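Local coordinates for protein predicted metal-dependent phosphohydrolase (Magnetospirillum magnetotacticum MS-1, PDB 3KH1) that probably acts as a metal-dependent phosphohydrolase of the HD family, perhaps a 5'-deoxynucleotidase that releases phosphate from deoxynucleoside monophosphates, at residues Gly66-Met71 against Ala134-Ala139; Arg70-His75 against Gln124-Arg129. All coordinates share one frame; numbering follows the deposited sequence.

Overall arrangement
Both interactions lie in the buried helical interior of the HD domain and start from the same element, helix 65-74. Interaction 1 sets its first turns against helix 132-151. Interaction 2 sets its later turns against helix 113-128, the helix just before 132-151 in the chain. Their centres are about 7 Å apart, and M71 serves both. Interaction 1 is wholly apolar: a valine and a selenomethionine against two alanines and a phenylalanine. Interaction 2 mixes apolar packing with a histidine-tyrosine pair, a carboxylate and a bridging water, and its glutamates reach a partly exposed margin. A salt bridge from R67 to E125 ties the two together.

Interaction 1 (Gly66-Met71 against Ala134-Ala139); sequences GRVARM and ARFADA
V68 and M71 pack on A134, F136 and A137 in a buried, purely apolar helix-helix contact inside the HD domain. The segments 66-71 and 134-139, of helices 65-74 and 132-151, cross at -56°, their short axes 9.4 Å apart at the closest. The small A137 probably permits the close pass of the backbones, the CA atoms of V68 and A137 being 5.7 Å apart. V68 points toward the partner helix and uses one branch. Its CG1 lies anti to the backbone N (chi1 168°), which carries that methyl across to the alanine. There CG1 of V68 is 4.0 Å from CA of A137. The same methyl meets the F136 ring obliquely, with CG1 of V68 4.1 Å from CD2 of F136. One turn further on, M71, a selenomethionine, reaches across with its selenium. SE of M71 sits 3.7 Å from CB of A137 and also 3.7 Å from CA of A134. The selenium therefore rests between two alanines one turn apart, in contact with backbone as well as methyl carbon. A137 is shared: its CB touches both V68 and M71. Side-chain polarity stays at the margin of this patch, where R67 forms salt bridges to D133 and E125. D138, on another side of its helix, pairs with R173. Further helices extend the packing. V68 also touches A52 of helix 41-54, M71 touches L122 of helix 113-128, and F136 lies against A59 and V63 in the loop before helix 65-74.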
loop_
_atom_site.group_PDB
_atom_site.type_symbol
_atom_site.label_atom_id
_atom_site.label_comp_id
_atom_site.label_asym_id
_atom_site.label_seq_id
_atom_site.Cartn_x
_atom_site.Cartn_y
_atom_site.Cartn_z
ATOM N N GLY A 66 -9.471 2.930 9.974
ATOM C CA GLY A 66 -9.639 2.223 8.719
ATOM C C GLY A 66 -9.927 3.164 7.562
ATOM O O GLY A 66 -9.491 2.947 6.431
ATOM N N ARG A 67 -10.673 4.225 7.860
ATOM C CA ARG A 67 -10.961 5.240 6.878
ATOM C C ARG A 67 -9.728 6.069 6.540
ATOM O O ARG A 67 -9.501 6.378 5.364
ATOM C CB ARG A 67 -12.123 6.100 7.351
ATOM C CG ARG A 67 -12.607 7.120 6.346
ATOM C CD ARG A 67 -13.972 7.707 6.741
ATOM N NE ARG A 67 -14.551 8.563 5.716
ATOM C CZ ARG A 67 -14.172 9.812 5.516
ATOM N NH1 ARG A 67 -13.207 10.354 6.273
ATOM N NH2 ARG A 67 -14.755 10.496 4.558
ATOM N N VAL A 68 -8.937 6.400 7.545
ATOM C CA VAL A 68 -7.624 7.019 7.311
ATOM C C VAL A 68 -6.773 6.139 6.392
ATOM O O VAL A 68 -6.152 6.634 5.432
ATOM C CB VAL A 68 -6.896 7.314 8.643
ATOM C CG1 VAL A 68 -5.419 7.685 8.403
ATOM C CG2 VAL A 68 -7.643 8.454 9.392
ATOM N N ALA A 69 -6.756 4.825 6.657
ATOM C CA ALA A 69 -5.988 3.899 5.845
ATOM C C ALA A 69 -6.471 3.955 4.409
ATOM O O ALA A 69 -5.661 4.035 3.486
ATOM C CB ALA A 69 -6.039 2.469 6.398
ATOM N N ARG A 70 -7.773 3.869 4.212
ATOM C CA ARG A 70 -8.339 3.896 2.840
ATOM C C ARG A 70 -7.983 5.184 2.124
ATOM O O ARG A 70 -7.531 5.193 0.981
ATOM C CB ARG A 70 -9.857 3.711 2.895
ATOM C CG ARG A 70 -10.547 3.755 1.570
ATOM C CD ARG A 70 -11.980 3.422 1.611
ATOM N NE ARG A 70 -12.826 4.381 2.329
ATOM C CZ ARG A 70 -13.360 4.191 3.536
ATOM N NH1 ARG A 70 -12.927 3.228 4.326
ATOM N NH2 ARG A 70 -14.259 5.040 4.000
HETATM N N MSE A 71 -8.114 6.289 2.839
HETATM C CA MSE A 71 -7.790 7.593 2.304
HETATM C C MSE A 71 -6.319 7.661 1.876
HETATM O O MSE A 71 -5.987 8.134 0.791
HETATM C CB MSE A 71 -8.085 8.658 3.386
HETATM C CG MSE A 71 -7.760 10.083 3.000
HETATM SE SE MSE A 71 -8.011 11.300 4.507
HETATM C CE MSE A 71 -9.938 11.425 4.434
ATOM N N ALA A 134 -8.583 13.516 7.839
ATOM C CA ALA A 134 -7.628 14.105 6.920
ATOM C C ALA A 134 -6.415 14.666 7.654
ATOM O O ALA A 134 -5.307 14.572 7.130
ATOM C CB ALA A 134 -8.309 15.192 6.034
ATOM N N ARG A 135 -6.602 15.252 8.832
ATOM C CA ARG A 135 -5.494 15.775 9.588
ATOM C C ARG A 135 -4.551 14.671 10.059
ATOM O O ARG A 135 -3.326 14.829 10.009
ATOM C CB ARG A 135 -5.921 16.632 10.783
ATOM C CG ARG A 135 -6.436 18.001 10.364
ATOM C CD ARG A 135 -6.765 18.892 11.534
ATOM N NE ARG A 135 -8.143 18.719 11.892
ATOM C CZ ARG A 135 -8.604 18.064 12.948
ATOM N NH1 ARG A 135 -7.789 17.427 13.803
ATOM N NH2 ARG A 135 -9.924 18.021 13.126
ATOM N N PHE A 136 -5.104 13.542 10.491
ATOM C CA PHE A 136 -4.242 12.440 10.934
ATOM C C PHE A 136 -3.529 11.823 9.721
ATOM O O PHE A 136 -2.352 11.576 9.761
ATOM C CB PHE A 136 -5.029 11.419 11.744
ATOM C CG PHE A 136 -4.161 10.430 12.443
ATOM C CD1 PHE A 136 -3.284 10.830 13.443
ATOM C CD2 PHE A 136 -4.216 9.069 12.111
ATOM C CE1 PHE A 136 -2.477 9.908 14.043
ATOM C CE2 PHE A 136 -3.395 8.126 12.746
ATOM C CZ PHE A 136 -2.554 8.554 13.705
ATOM N N ALA A 137 -4.266 11.641 8.620
ATOM C CA ALA A 137 -3.661 11.145 7.376
ATOM C C ALA A 137 -2.507 12.042 6.922
ATOM O O ALA A 137 -1.397 11.570 6.606
ATOM C CB ALA A 137 -4.730 11.084 6.273
ATOM N N ASP A 138 -2.745 13.353 6.897
ATOM C CA ASP A 138 -1.744 14.302 6.438
ATOM C C ASP A 138 -0.524 14.319 7.380
ATOM O O ASP A 138 0.619 14.406 6.928
ATOM C CB ASP A 138 -2.345 15.706 6.340
ATOM C CG ASP A 138 -1.416 16.702 5.671
ATOM O OD1 ASP A 138 -1.114 16.517 4.469
ATOM O OD2 ASP A 138 -1.041 17.691 6.350
ATOM N N ALA A 139 -0.764 14.205 8.686
ATOM C CA ALA A 139 0.340 14.193 9.650
ATOM C C ALA A 139 1.260 12.997 9.404
ATOM O O ALA A 139 2.492 13.131 9.412
ATOM C CB ALA A 139 -0.271 14.153 11.053
#

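Interaction 2 (Arg70-His75 against Gln124-Arg129); sequences RMLLIH and QEYEAR
H75 meets Y126 at what is probably the His-Asp motif that gives the HD family its name. The side chain of H75 is about 12 Å from the bound calcium ion, so it does not ligate that ion here. The short helical segments 70-74 and 124-128 cross almost at a right angle. CB of H75 sits over one face of the tyrosine ring, 3.8 Å from the centroid of Y126, in a CH-pi contact. The two rings are oblique, with planes at 53°, and CD2 of H75 comes 3.4 Å from CE2 of Y126. H75 takes the crowded rotamer, CG between its backbone N and carbonyl carbon (chi1 86°), which brings the ring back over the last turn, where ND1 finds the carbonyl of L72. ND1 of H75 donates to O of L72 at 2.7 Å, nearly straight at 175° and in the carbonyl plane; S45 binds the same oxygen. M71 takes the ring's edge in a Met-aromatic contact, and its CG is 3.7 Å from CB of Y126. The chain bends at its end and crosses E125 at about a right angle, with CE of M71 3.5 Å from OE2 of E125; that carboxylate is held by R67 and T131. CD2 of L72 meets the ring obliquely. An alanine in place of Y126 would probably leave H75 without its ring support and open a gap beside M71. E127 reaches the ring edge, and a water bridges the segments, 2.9 Å from O of H75 and 2.7 Å from OE2 of E127.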
loop_
_atom_site.group_PDB
_atom_site.type_symbol
_atom_site.label_atom_id
_atom_site.label_comp_id
_atom_site.label_asym_id
_atom_site.label_seq_id
_atom_site.Cartn_x
_atom_site.Cartn_y
_atom_site.Cartn_z
ATOM N N ARG A 70 -7.773 3.869 4.212
ATOM C CA ARG A 70 -8.339 3.896 2.840
ATOM C C ARG A 70 -7.983 5.184 2.124
ATOM O O ARG A 70 -7.531 5.193 0.981
ATOM C CB ARG A 70 -9.857 3.711 2.895
ATOM C CG ARG A 70 -10.547 3.755 1.570
ATOM C CD ARG A 70 -11.980 3.422 1.611
ATOM N NE ARG A 70 -12.826 4.381 2.329
ATOM C CZ ARG A 70 -13.360 4.191 3.536
ATOM N NH1 ARG A 70 -12.927 3.228 4.326
ATOM N NH2 ARG A 70 -14.259 5.040 4.000
HETATM N N MSE A 71 -8.114 6.289 2.839
HETATM C CA MSE A 71 -7.790 7.593 2.304
HETATM C C MSE A 71 -6.319 7.661 1.876
HETATM O O MSE A 71 -5.987 8.134 0.791
HETATM C CB MSE A 71 -8.085 8.658 3.386
HETATM C CG MSE A 71 -7.760 10.083 3.000
HETATM SE SE MSE A 71 -8.011 11.300 4.507
HETATM C CE MSE A 71 -9.938 11.425 4.434
ATOM N N LEU A 72 -5.428 7.158 2.715
ATOM C CA LEU A 72 -4.019 7.133 2.362
ATOM C C LEU A 72 -3.746 6.215 1.181
ATOM O O LEU A 72 -2.894 6.520 0.339
ATOM C CB LEU A 72 -3.166 6.737 3.565
ATOM C CG LEU A 72 -3.068 7.832 4.652
ATOM C CD1 LEU A 72 -2.478 7.220 5.932
ATOM C CD2 LEU A 72 -2.263 8.975 4.141
ATOM N N LEU A 73 -4.392 5.076 1.118
ATOM C CA LEU A 73 -4.174 4.153 -0.006
ATOM C C LEU A 73 -4.539 4.837 -1.330
ATOM O O LEU A 73 -3.927 4.562 -2.354
ATOM C CB LEU A 73 -4.963 2.885 0.139
ATOM C CG LEU A 73 -4.510 1.994 1.323
ATOM C CD1 LEU A 73 -5.515 0.852 1.524
ATOM C CD2 LEU A 73 -3.095 1.400 1.048
ATOM N N ILE A 74 -5.519 5.744 -1.328
ATOM C CA ILE A 74 -5.964 6.344 -2.596
ATOM C C ILE A 74 -5.448 7.763 -2.831
ATOM O O ILE A 74 -5.687 8.327 -3.901
ATOM C CB ILE A 74 -7.507 6.262 -2.779
ATOM C CG1 ILE A 74 -8.298 7.042 -1.731
ATOM C CG2 ILE A 74 -7.915 4.805 -2.766
ATOM C CD1 ILE A 74 -8.424 8.562 -1.983
ATOM N N HIS A 75 -4.780 8.374 -1.842
ATOM C CA HIS A 75 -4.492 9.803 -1.873
ATOM C C HIS A 75 -3.617 10.275 -3.018
ATOM O O HIS A 75 -3.701 11.439 -3.366
ATOM C CB HIS A 75 -3.905 10.319 -0.513
ATOM C CG HIS A 75 -2.419 10.168 -0.400
ATOM N ND1 HIS A 75 -1.787 8.956 -0.130
ATOM C CD2 HIS A 75 -1.428 11.082 -0.583
ATOM C CE1 HIS A 75 -0.468 9.146 -0.142
ATOM N NE2 HIS A 75 -0.229 10.434 -0.389
ATOM N N GLN A 124 -10.325 14.546 -2.182
ATOM C CA GLN A 124 -10.519 15.979 -1.958
ATOM C C GLN A 124 -10.429 16.312 -0.450
ATOM O O GLN A 124 -9.866 17.321 -0.039
ATOM C CB GLN A 124 -11.875 16.409 -2.570
ATOM C CG GLN A 124 -11.894 16.385 -4.138
ATOM C CD GLN A 124 -13.287 16.290 -4.762
ATOM O OE1 GLN A 124 -14.249 16.806 -4.235
ATOM N NE2 GLN A 124 -13.380 15.617 -5.901
ATOM N N GLU A 125 -10.990 15.425 0.377
ATOM C CA GLU A 125 -10.980 15.580 1.807
ATOM C C GLU A 125 -9.546 15.532 2.359
ATOM O O GLU A 125 -9.137 16.380 3.171
ATOM C CB GLU A 125 -11.856 14.500 2.435
ATOM C CG GLU A 125 -11.905 14.567 3.915
ATOM C CD GLU A 125 -12.797 13.513 4.544
ATOM O OE1 GLU A 125 -13.583 12.877 3.830
ATOM O OE2 GLU A 125 -12.650 13.270 5.759
ATOM N N TYR A 126 -8.784 14.572 1.851
ATOM C CA TYR A 126 -7.366 14.468 2.189
ATOM C C TYR A 126 -6.637 15.776 1.849
ATOM O O TYR A 126 -5.892 16.323 2.677
ATOM C CB TYR A 126 -6.711 13.313 1.428
ATOM C CG TYR A 126 -5.238 13.299 1.610
ATOM C CD1 TYR A 126 -4.693 12.763 2.772
ATOM C CD2 TYR A 126 -4.376 13.796 0.647
ATOM C CE1 TYR A 126 -3.358 12.753 3.002
ATOM C CE2 TYR A 126 -2.974 13.768 0.901
ATOM C CZ TYR A 126 -2.490 13.239 2.083
ATOM O OH TYR A 126 -1.116 13.230 2.278
ATOM N N GLU A 127 -6.847 16.259 0.634
ATOM C CA GLU A 127 -6.168 17.469 0.189
ATOM C C GLU A 127 -6.544 18.694 1.014
ATOM O O GLU A 127 -5.690 19.555 1.259
ATOM C CB GLU A 127 -6.424 17.753 -1.280
ATOM C CG GLU A 127 -5.886 16.754 -2.190
ATOM C CD GLU A 127 -4.359 16.715 -2.224
ATOM O OE1 GLU A 127 -3.695 17.723 -1.864
ATOM O OE2 GLU A 127 -3.822 15.663 -2.643
ATOM N N ALA A 128 -7.803 18.764 1.456
ATOM C CA ALA A 128 -8.253 19.924 2.221
ATOM C C ALA A 128 -7.717 19.972 3.649
ATOM O O ALA A 128 -7.672 21.039 4.255
ATOM C CB ALA A 128 -9.789 20.024 2.237
ATOM N N ARG A 129 -7.379 18.800 4.179
ATOM C CA ARG A 129 -6.780 18.616 5.521
ATOM C C ARG A 129 -7.557 19.381 6.617
ATOM O O ARG A 129 -6.978 20.040 7.516
ATOM C CB ARG A 129 -5.212 18.763 5.500
ATOM C CG ARG A 129 -4.619 19.847 4.728
ATOM C CD ARG A 129 -3.110 19.911 4.956
ATOM N NE ARG A 129 -2.542 21.068 4.304
ATOM C CZ ARG A 129 -2.315 21.128 2.999
ATOM N NH1 ARG A 129 -2.614 20.090 2.198
ATOM N NH2 ARG A 129 -1.793 22.231 2.492
HETATM O O HOH W 1 -2.028 13.677 -2.570
#